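Local coordinates for protein catalase (Bacillus pumilus, PDB 4QOL) that breaks down hydrogen peroxide to water and oxygen at a buried heme and also shows peroxidase-like reactivity toward phenolic substrates, at residues F114-Y119 / Y216-S221; S183-P188 / E193-G198; N22-G27 / F33-H38. All blocks are in the same frame, centred on the assembly; numbering follows the deposited sequence.

Contact 1 of 3, residues F114-Y119 / Y216-S221; sequences FAVKFY and YHWRPS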
loop_
_atom_site.group_PDB
_atom_site.type_symbol
_atom_site.label_atom_id
_atom_site.label_comp_id
_atom_site.label_asym_id
_atom_site.label_seq_id
_atom_site.Cartn_x
_atom_site.Cartn_y
_atom_site.Cartn_z
ATOM N N PHE A 114 -0.229 18.544 21.273
ATOM C CA PHE A 114 0.140 18.140 22.616
ATOM C C PHE A 114 -0.619 16.841 22.870
ATOM O O PHE A 114 -1.695 16.804 23.442
ATOM C CB PHE A 114 -0.284 19.233 23.605
ATOM C CG PHE A 114 0.382 19.163 24.954
ATOM C CD1 PHE A 114 0.448 17.992 25.688
ATOM C CD2 PHE A 114 0.893 20.329 25.522
ATOM C CE1 PHE A 114 1.044 17.965 26.952
ATOM C CE2 PHE A 114 1.475 20.321 26.770
ATOM C CZ PHE A 114 1.553 19.133 27.497
ATOM N N ALA A 115 -0.028 15.739 22.392
ATOM C CA ALA A 115 -0.698 14.413 22.363
ATOM C C ALA A 115 -0.085 13.483 23.393
ATOM O O ALA A 115 1.110 13.252 23.355
ATOM C CB ALA A 115 -0.571 13.786 20.966
ATOM N N VAL A 116 -0.882 13.004 24.343
ATOM C CA VAL A 116 -0.417 12.174 25.407
ATOM C C VAL A 116 -1.095 10.803 25.408
ATOM O O VAL A 116 -2.330 10.706 25.418
ATOM C CB VAL A 116 -0.700 12.860 26.773
ATOM C CG1 VAL A 116 -0.142 12.008 27.930
ATOM C CG2 VAL A 116 -0.108 14.277 26.791
ATOM N N LYS A 117 -0.269 9.769 25.384
ATOM C CA LYS A 117 -0.740 8.378 25.431
ATOM C C LYS A 117 -0.378 7.850 26.837
ATOM O O LYS A 117 0.802 7.816 27.175
ATOM C CB LYS A 117 -0.026 7.565 24.345
ATOM C CG LYS A 117 -0.291 6.062 24.315
ATOM C CD LYS A 117 0.433 5.318 23.184
ATOM C CE LYS A 117 0.051 5.799 21.805
ATOM N NZ LYS A 117 -1.412 5.761 21.467
ATOM N N PHE A 118 -1.405 7.554 27.626
ATOM C CA PHE A 118 -1.273 6.954 28.942
ATOM C C PHE A 118 -1.433 5.415 28.813
ATOM O O PHE A 118 -2.481 4.911 28.371
ATOM C CB PHE A 118 -2.376 7.460 29.849
ATOM C CG PHE A 118 -2.414 8.946 30.088
ATOM C CD1 PHE A 118 -3.090 9.790 29.281
ATOM C CD2 PHE A 118 -1.854 9.469 31.261
ATOM C CE1 PHE A 118 -3.233 11.124 29.565
ATOM C CE2 PHE A 118 -1.913 10.843 31.504
ATOM C CZ PHE A 118 -2.615 11.674 30.674
ATOM N N TYR A 119 -0.413 4.670 29.246
ATOM C CA TYR A 119 -0.409 3.215 29.164
ATOM C C TYR A 119 -1.065 2.585 30.404
ATOM O O TYR A 119 -0.394 2.083 31.306
ATOM C CB TYR A 119 0.988 2.707 28.937
ATOM C CG TYR A 119 1.664 3.151 27.659
ATOM C CD1 TYR A 119 1.469 2.451 26.446
ATOM C CD2 TYR A 119 2.564 4.180 27.680
ATOM C CE1 TYR A 119 2.122 2.850 25.276
ATOM C CE2 TYR A 119 3.222 4.554 26.529
ATOM C CZ TYR A 119 3.003 3.879 25.349
ATOM O OH TYR A 119 3.732 4.260 24.201
ATOM N N TYR A 216 -9.794 19.426 30.378
ATOM C CA TYR A 216 -8.413 19.198 30.812
ATOM C C TYR A 216 -7.494 20.384 30.466
ATOM O O TYR A 216 -7.586 20.990 29.351
ATOM C CB TYR A 216 -7.854 18.002 30.086
ATOM C CG TYR A 216 -8.477 16.650 30.392
ATOM C CD1 TYR A 216 -8.081 15.907 31.485
ATOM C CD2 TYR A 216 -9.374 16.059 29.489
ATOM C CE1 TYR A 216 -8.607 14.655 31.739
ATOM C CE2 TYR A 216 -9.866 14.783 29.708
ATOM C CZ TYR A 216 -9.490 14.093 30.835
ATOM O OH TYR A 216 -9.943 12.826 31.002
ATOM N N HIS A 217 -6.541 20.642 31.353
ATOM C CA HIS A 217 -5.577 21.717 31.153
ATOM C C HIS A 217 -4.204 21.277 31.639
ATOM O O HIS A 217 -4.109 20.687 32.741
ATOM C CB HIS A 217 -6.013 22.934 31.973
ATOM C CG HIS A 217 -7.348 23.458 31.581
ATOM N ND1 HIS A 217 -7.520 24.351 30.539
ATOM C CD2 HIS A 217 -8.569 23.242 32.098
ATOM C CE1 HIS A 217 -8.804 24.651 30.430
ATOM N NE2 HIS A 217 -9.460 23.996 31.371
ATOM N N TRP A 218 -3.163 21.510 30.841
ATOM C CA TRP A 218 -1.798 21.225 31.244
ATOM C C TRP A 218 -1.060 22.572 31.478
ATOM O O TRP A 218 -1.013 23.426 30.576
ATOM C CB TRP A 218 -1.057 20.486 30.124
ATOM C CG TRP A 218 -1.513 19.097 29.787
ATOM C CD1 TRP A 218 -2.184 18.691 28.628
ATOM C CD2 TRP A 218 -1.268 17.894 30.539
ATOM N NE1 TRP A 218 -2.367 17.318 28.642
ATOM C CE2 TRP A 218 -1.791 16.807 29.782
ATOM C CE3 TRP A 218 -0.595 17.609 31.743
ATOM C CZ2 TRP A 218 -1.676 15.476 30.204
ATOM C CZ3 TRP A 218 -0.536 16.267 32.187
ATOM C CH2 TRP A 218 -1.072 15.227 31.409
ATOM N N ARG A 219 -0.479 22.728 32.660
ATOM C CA ARG A 219 0.305 23.922 33.033
ATOM C C ARG A 219 1.812 23.609 33.157
ATOM O O ARG A 219 2.224 22.769 33.986
ATOM C CB ARG A 219 -0.192 24.487 34.364
ATOM C CG ARG A 219 -1.324 25.410 34.075
ATOM C CD ARG A 219 -2.205 25.722 35.285
ATOM N NE ARG A 219 -1.516 26.169 36.472
ATOM C CZ ARG A 219 -2.156 26.484 37.607
ATOM N NH1 ARG A 219 -3.494 26.420 37.679
ATOM N NH2 ARG A 219 -1.460 26.914 38.659
ATOM N N PRO A 220 2.617 24.220 32.302
ATOM C CA PRO A 220 4.025 23.911 32.273
ATOM C C PRO A 220 4.782 24.332 33.499
ATOM O O PRO A 220 4.700 25.481 33.912
ATOM C CB PRO A 220 4.517 24.704 31.075
ATOM C CG PRO A 220 3.553 25.840 30.942
ATOM C CD PRO A 220 2.256 25.299 31.352
ATOM N N SER A 221 5.571 23.423 34.031
ATOM C CA SER A 221 6.473 23.762 35.126
ATOM C C SER A 221 7.474 24.793 34.680
ATOM O O SER A 221 7.932 25.605 35.490
ATOM C CB SER A 221 7.226 22.527 35.606
ATOM O OG SER A 221 8.069 21.996 34.591
HETATM O O HOH W 1 -3.126 16.301 25.984
#
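Phe114 and Trp218 lie face against face: the phenyl ring is set over the five-membered ring of the indole in an offset stack, centroids 4.4 Å apart and planes only 6° from parallel. The closest approach is Phe114 CE1 to Trp218 CD1 at 3.7 Å, toward the rim of both rings. Phe114 has CG anti to its own nitrogen (chi1 -162°), which sets the ring beside the carbonyl carbon, on the side where the indole lies.

The far end of the indole is met differently. Phe118 and Trp218 approach each other from opposite directions, and Phe118 CZ reaches the benzo edge close to the indole plane, 3.9 Å from Trp218 CH2. Between the two phenylalanines, Val116 CG2 approaches Trp218 CZ2 obliquely at 3.9 Å, while its CG1 lies over one face of the Phe118 ring. A single tryptophan thus receives three alternate residues of strand 114-119: Phe114 over a face, Phe118 at the edge and Val116 obliquely.

The polar atom of the indole is satisfied in spite of this apolar setting. Water 1, at the ring edge and in plane, accepts from Trp218 NE1 at 2.9 Å and donates to Phe114 O at 3.0 Å. No direct hydrogen bond joins the strands, whose axes stay 10.7 Å apart at an angle of 106°. Met298 of strand 293-302 touches Phe114, Val116 and Trp218. The contact joins strands 113-120 and 211-220 inside the antiparallel catalase beta-barrel, beside the heme that Phe114 touches.

Contact 2 of 3, residues S183-P188 / E193-G198; sequences SDEGIP and EMRGSG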
loop_
_atom_site.group_PDB
_atom_site.type_symbol
_atom_site.label_atom_id
_atom_site.label_comp_id
_atom_site.label_asym_id
_atom_site.label_seq_id
_atom_site.Cartn_x
_atom_site.Cartn_y
_atom_site.Cartn_z
ATOM N N SER A 183 -2.362 36.282 18.884
ATOM C CA SER A 183 -1.473 36.708 20.024
ATOM C C SER A 183 -0.114 36.111 19.834
ATOM O O SER A 183 0.102 35.306 18.902
ATOM C CB SER A 183 -2.016 36.307 21.390
ATOM O OG SER A 183 -1.803 34.929 21.691
ATOM N N ASP A 184 0.854 36.493 20.642
ATOM C CA ASP A 184 2.150 35.883 20.420
ATOM C C ASP A 184 2.123 34.396 20.822
ATOM O O ASP A 184 3.083 33.647 20.547
ATOM C CB ASP A 184 3.275 36.629 21.138
ATOM C CG ASP A 184 3.638 37.998 20.449
ATOM O OD1 ASP A 184 3.433 38.196 19.220
ATOM O OD2 ASP A 184 4.225 38.823 21.179
ATOM N N GLU A 185 1.058 33.950 21.465
ATOM C CA GLU A 185 1.005 32.512 21.812
ATOM C C GLU A 185 0.815 31.639 20.544
ATOM O O GLU A 185 0.997 30.419 20.616
ATOM C CB GLU A 185 -0.102 32.198 22.850
ATOM C CG GLU A 185 0.140 30.871 23.540
ATOM C CD GLU A 185 -0.828 30.611 24.698
ATOM O OE1 GLU A 185 -1.454 31.552 25.216
ATOM O OE2 GLU A 185 -0.901 29.465 25.133
ATOM N N GLY A 186 0.552 32.262 19.382
ATOM C CA GLY A 186 0.634 31.564 18.128
ATOM C C GLY A 186 2.016 31.052 17.725
ATOM O O GLY A 186 2.106 30.169 16.877
ATOM N N ILE A 187 3.065 31.520 18.415
ATOM C CA ILE A 187 4.398 31.002 18.277
ATOM C C ILE A 187 5.011 30.750 19.652
ATOM O O ILE A 187 5.763 31.581 20.176
ATOM C CB ILE A 187 5.335 31.922 17.470
ATOM C CG1 ILE A 187 4.631 32.489 16.236
ATOM C CG2 ILE A 187 6.595 31.127 17.090
ATOM C CD1 ILE A 187 5.465 33.423 15.404
ATOM N N PRO A 188 4.710 29.603 20.275
ATOM C CA PRO A 188 5.420 29.210 21.466
ATOM C C PRO A 188 6.945 29.215 21.319
ATOM O O PRO A 188 7.440 28.917 20.260
ATOM C CB PRO A 188 4.880 27.779 21.772
ATOM C CG PRO A 188 3.521 27.786 21.111
ATOM C CD PRO A 188 3.756 28.582 19.824
ATOM N N GLU A 193 7.857 25.219 27.161
ATOM C CA GLU A 193 7.332 26.461 27.794
ATOM C C GLU A 193 6.003 26.837 27.155
ATOM O O GLU A 193 5.832 27.898 26.539
ATOM C CB GLU A 193 8.377 27.580 27.630
ATOM C CG GLU A 193 9.680 27.311 28.378
ATOM C CD GLU A 193 10.716 28.407 28.174
ATOM O OE1 GLU A 193 11.711 28.197 27.428
ATOM O OE2 GLU A 193 10.546 29.476 28.768
ATOM N N MET A 194 5.060 25.894 27.235
ATOM C CA MET A 194 3.872 25.885 26.408
ATOM C C MET A 194 2.717 25.279 27.185
ATOM O O MET A 194 2.924 24.340 27.954
ATOM C CB MET A 194 4.169 24.999 25.190
ATOM C CG MET A 194 3.108 24.936 24.167
ATOM S SD MET A 194 3.589 23.917 22.725
ATOM C CE MET A 194 3.322 22.241 23.298
ATOM N N ARG A 195 1.535 25.846 26.972
ATOM C CA ARG A 195 0.276 25.369 27.519
ATOM C C ARG A 195 -0.140 24.051 26.856
ATOM O O ARG A 195 0.347 23.734 25.764
ATOM C CB ARG A 195 -0.772 26.421 27.182
ATOM C CG ARG A 195 -2.088 26.321 27.860
ATOM C CD ARG A 195 -3.064 27.336 27.284
ATOM N NE ARG A 195 -2.539 28.713 27.236
ATOM C CZ ARG A 195 -2.770 29.671 28.138
ATOM N NH1 ARG A 195 -3.543 29.457 29.181
ATOM N NH2 ARG A 195 -2.237 30.881 27.978
ATOM N N GLY A 196 -0.986 23.267 27.566
ATOM C CA GLY A 196 -1.684 22.166 26.932
ATOM C C GLY A 196 -3.149 22.174 27.288
ATOM O O GLY A 196 -3.523 22.660 28.354
ATOM N N SER A 197 -4.005 21.697 26.355
ATOM C CA SER A 197 -5.435 21.753 26.521
ATOM C C SER A 197 -6.076 20.481 25.935
ATOM O O SER A 197 -5.714 20.091 24.860
ATOM C CB SER A 197 -5.995 22.962 25.789
ATOM O OG SER A 197 -5.359 24.164 26.224
ATOM N N GLY A 198 -7.112 19.912 26.579
ATOM C CA GLY A 198 -7.859 18.849 25.883
ATOM C C GLY A 198 -8.778 19.423 24.826
ATOM O O GLY A 198 -9.195 18.679 23.914
HETATM O O HOH W 2 1.262 27.683 24.683
#
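The guanidinium of Arg195 and the carboxylate of Glu185 meet edge to edge, their planes 28° apart and so nearly coplanar. The carboxylate carbon lies at the guanidinium edge, in its plane, and the arginine takes hold side-on through NE and NH2, one nitrogen for each oxygen. Of the two bonds, Arg195 NE to Glu185 OE2 is the straighter, 2.8 Å long with an N-H...O angle of 176°, and it uses the syn lone pair of the oxygen. Its companion, Arg195 NH2 to Glu185 OE1, is 2.9 Å long and bends to 151°; it also arrives on the syn side but is tilted out of both planes. Two bonds at separate oxygens fix the rotation of both groups.

The side chains cross at about a right angle. Glu185 reaches out extended, whereas Arg195 turns at its third torsion, which swings the NE edge onto the carboxylate. Glu185 OE2 has a further partner: water 2 donates to it at 2.8 Å and accepts from Arg195 N at 2.9 Å, tying the acid to the arginine's backbone as well. Trp180 of helix 175-181 touches both members of the ion pair.

At the start of Glu185, the backbone N of Glu185 donates to Ser183 OG at 3.0 Å, forming an ST turn at the entry to the short 3-10 segment 184-186. Farther along, Pro188 CB packs on Met194 CG at 4.1 Å, the proline ring lying aslant the methionine chain.

A short connection, with four residues between the segments, is thus closed by a two-nitrogen salt bridge, which joins the 3-10 turn after helix 175-181 to the approach to short strand 196-197, the antiparallel partner of strand 211-220 in the catalase barrel.

Contact 3 of 3, residues N22-G27 / F33-H38; sequences NSRTAG and FLDDYH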
loop_
_atom_site.group_PDB
_atom_site.type_symbol
_atom_site.label_atom_id
_atom_site.label_comp_id
_atom_site.label_asym_id
_atom_site.label_seq_id
_atom_site.Cartn_x
_atom_site.Cartn_y
_atom_site.Cartn_z
ATOM N N ASN A 22 31.855 -2.646 -3.008
ATOM C CA ASN A 22 31.833 -2.743 -4.478
ATOM C C ASN A 22 30.654 -3.575 -4.920
ATOM O O ASN A 22 30.445 -4.703 -4.412
ATOM C CB ASN A 22 33.132 -3.378 -5.011
ATOM C CG ASN A 22 34.372 -2.658 -4.514
ATOM O OD1 ASN A 22 34.569 -1.470 -4.845
ATOM N ND2 ASN A 22 35.092 -3.284 -3.594
ATOM N N SER A 23 29.921 -3.061 -5.887
ATOM C CA SER A 23 28.994 -3.794 -6.680
ATOM C C SER A 23 29.706 -4.871 -7.488
ATOM O O SER A 23 30.903 -4.823 -7.725
ATOM C CB SER A 23 28.279 -2.874 -7.691
ATOM O OG SER A 23 27.542 -1.865 -7.052
ATOM N N ARG A 24 28.928 -5.867 -7.902
ATOM C CA ARG A 24 29.472 -6.929 -8.719
ATOM C C ARG A 24 29.396 -6.601 -10.207
ATOM O O ARG A 24 28.312 -6.296 -10.736
ATOM C CB ARG A 24 28.688 -8.212 -8.367
ATOM C CG ARG A 24 29.297 -9.459 -8.829
ATOM C CD ARG A 24 28.436 -10.632 -8.375
ATOM N NE ARG A 24 29.241 -11.844 -8.413
ATOM C CZ ARG A 24 28.732 -13.062 -8.430
ATOM N NH1 ARG A 24 27.394 -13.225 -8.512
ATOM N NH2 ARG A 24 29.555 -14.083 -8.425
ATOM N N THR A 25 30.536 -6.669 -10.910
ATOM C CA THR A 25 30.644 -6.108 -12.210
ATOM C C THR A 25 31.421 -7.011 -13.152
ATOM O O THR A 25 32.123 -7.936 -12.708
ATOM C CB THR A 25 31.341 -4.684 -12.135
ATOM O OG1 THR A 25 32.652 -4.808 -11.550
ATOM C CG2 THR A 25 30.505 -3.739 -11.328
ATOM N N ALA A 26 31.343 -6.740 -14.443
ATOM C CA ALA A 26 32.210 -7.363 -15.428
ATOM C C ALA A 26 33.608 -6.790 -15.479
ATOM O O ALA A 26 33.874 -5.821 -16.195
ATOM C CB ALA A 26 31.544 -7.290 -16.805
ATOM N N GLY A 27 34.499 -7.389 -14.699
ATOM C CA GLY A 27 35.795 -6.806 -14.421
ATOM C C GLY A 27 35.714 -5.556 -13.577
ATOM O O GLY A 27 34.605 -5.072 -13.196
ATOM N N PHE A 33 26.116 -6.502 -12.640
ATOM C CA PHE A 33 25.302 -7.714 -12.797
ATOM C C PHE A 33 24.045 -7.712 -11.923
ATOM O O PHE A 33 24.063 -7.138 -10.819
ATOM C CB PHE A 33 26.142 -8.924 -12.453
ATOM C CG PHE A 33 27.135 -9.257 -13.540
ATOM C CD1 PHE A 33 26.692 -9.732 -14.778
ATOM C CD2 PHE A 33 28.517 -9.142 -13.320
ATOM C CE1 PHE A 33 27.621 -10.053 -15.787
ATOM C CE2 PHE A 33 29.435 -9.408 -14.358
ATOM C CZ PHE A 33 28.985 -9.835 -15.577
ATOM N N LEU A 34 23.019 -8.341 -12.476
ATOM C CA LEU A 34 21.748 -8.551 -11.774
ATOM C C LEU A 34 21.943 -9.447 -10.555
ATOM O O LEU A 34 21.269 -9.284 -9.542
ATOM C CB LEU A 34 20.713 -9.137 -12.726
ATOM C CG LEU A 34 19.263 -9.235 -12.252
ATOM C CD1 LEU A 34 18.771 -7.907 -11.743
ATOM C CD2 LEU A 34 18.380 -9.834 -13.368
ATOM N N ASP A 35 22.809 -10.458 -10.666
ATOM C CA ASP A 35 23.109 -11.387 -9.535
ATOM C C ASP A 35 24.059 -10.688 -8.512
ATOM O O ASP A 35 25.238 -11.047 -8.325
ATOM C CB ASP A 35 23.699 -12.707 -10.016
ATOM C CG ASP A 35 24.018 -13.659 -8.898
ATOM O OD1 ASP A 35 23.447 -13.517 -7.799
ATOM O OD2 ASP A 35 24.834 -14.588 -9.099
ATOM N N ASP A 36 23.485 -9.739 -7.787
ATOM C CA ASP A 36 24.144 -9.066 -6.665
ATOM C C ASP A 36 23.059 -8.860 -5.642
ATOM O O ASP A 36 22.452 -7.774 -5.560
ATOM C CB ASP A 36 24.730 -7.715 -7.111
ATOM C CG ASP A 36 25.596 -7.052 -6.024
ATOM O OD1 ASP A 36 25.499 -7.462 -4.853
ATOM O OD2 ASP A 36 26.426 -6.189 -6.394
ATOM N N TYR A 37 22.742 -9.915 -4.915
ATOM C CA TYR A 37 21.611 -9.858 -4.012
ATOM C C TYR A 37 21.799 -8.763 -2.951
ATOM O O TYR A 37 20.844 -8.084 -2.575
ATOM C CB TYR A 37 21.421 -11.219 -3.307
ATOM C CG TYR A 37 20.301 -11.194 -2.270
ATOM C CD1 TYR A 37 18.973 -11.371 -2.672
ATOM C CD2 TYR A 37 20.551 -10.967 -0.890
ATOM C CE1 TYR A 37 17.944 -11.374 -1.747
ATOM C CE2 TYR A 37 19.511 -10.935 0.019
ATOM C CZ TYR A 37 18.201 -11.155 -0.402
ATOM O OH TYR A 37 17.163 -11.077 0.495
ATOM N N HIS A 38 23.010 -8.644 -2.412
ATOM C CA HIS A 38 23.256 -7.623 -1.416
ATOM C C HIS A 38 22.952 -6.210 -1.926
ATOM O O HIS A 38 22.301 -5.418 -1.237
ATOM C CB HIS A 38 24.708 -7.692 -0.900
ATOM C CG HIS A 38 25.077 -6.612 0.097
ATOM N ND1 HIS A 38 24.278 -6.253 1.161
ATOM C CD2 HIS A 38 26.192 -5.867 0.228
ATOM C CE1 HIS A 38 24.877 -5.323 1.888
ATOM N NE2 HIS A 38 26.008 -5.024 1.311
HETATM O O HOH W 3 25.861 -5.469 -9.466
#
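Arg24 has more surface buried here than any other residue, and it meets segment 33-38 at both its backbone and its guanidinium. Its chain runs extended from CG to NE, taking NH1 to Asp35. There Arg24 NH1 gives a well-directed bond to Asp35 O, 3.1 Å long at 165°, with the acceptor in the guanidinium plane and the donor in the carbonyl plane. Arg24 NH1 also forms a salt bridge with Asp35 OD2 at 3.0 Å, but as a hydrogen bond this is weak because strongly bent; the carboxylate and guanidinium planes stand 75° apart.

Phe33 is second in burial. Phe33 N donates to Arg24 O at 2.9 Å, and the ring lies against the backbone that follows: Phe33 CE2 is 3.3 Å from Ala26 N, and Phe33 CZ is 3.8 Å from Ala26 CB. Water 3 sits between Arg24 O and Phe33 O. Contacts with three other subunits are consistent with the N-terminal arm that threads through the tetramer in catalases: Phe33 stacks on Phe33 of the fourth subunit, and Thr25 pairs with a strand of the second, carrying a sheet across the interface.

Asp36 divides its two oxygens between different tasks. With CG anti to the residue's own N (chi1 -172°), Asp36 OD2 accepts a hydrogen bond from Arg24 N at 2.9 Å, the donor lying above the carboxylate plane. Asp36 OD1 accepts from Leu39 N as the N-cap of helix 37-46 and forms a salt bridge with Arg413 of the second subunit.

Along the chain contact 3 closes first, and contact 2 is then nested within the long loop closed by contact 1. Contacts 1 and 2, their centres about 13 Å apart, both reach the same sheet, because strand 196-197 pairs antiparallel with strand 211-220. They touch through probable backbone hydrogen bonds, Trp218 N to Gly196 O (2.8 Å) and Gly198 N to Tyr216 O (3.0 Å). Phe114 and Gly198, one from each contact, touch a bound heme. Contact 3 stands apart in the N-terminal arm, its centre about 53 Å from that of contact 1 and about 55 Å from that of contact 2. The trio therefore samples two levels of architecture: the barrel that houses the heme, and the arm that joins subunits into the tetramer.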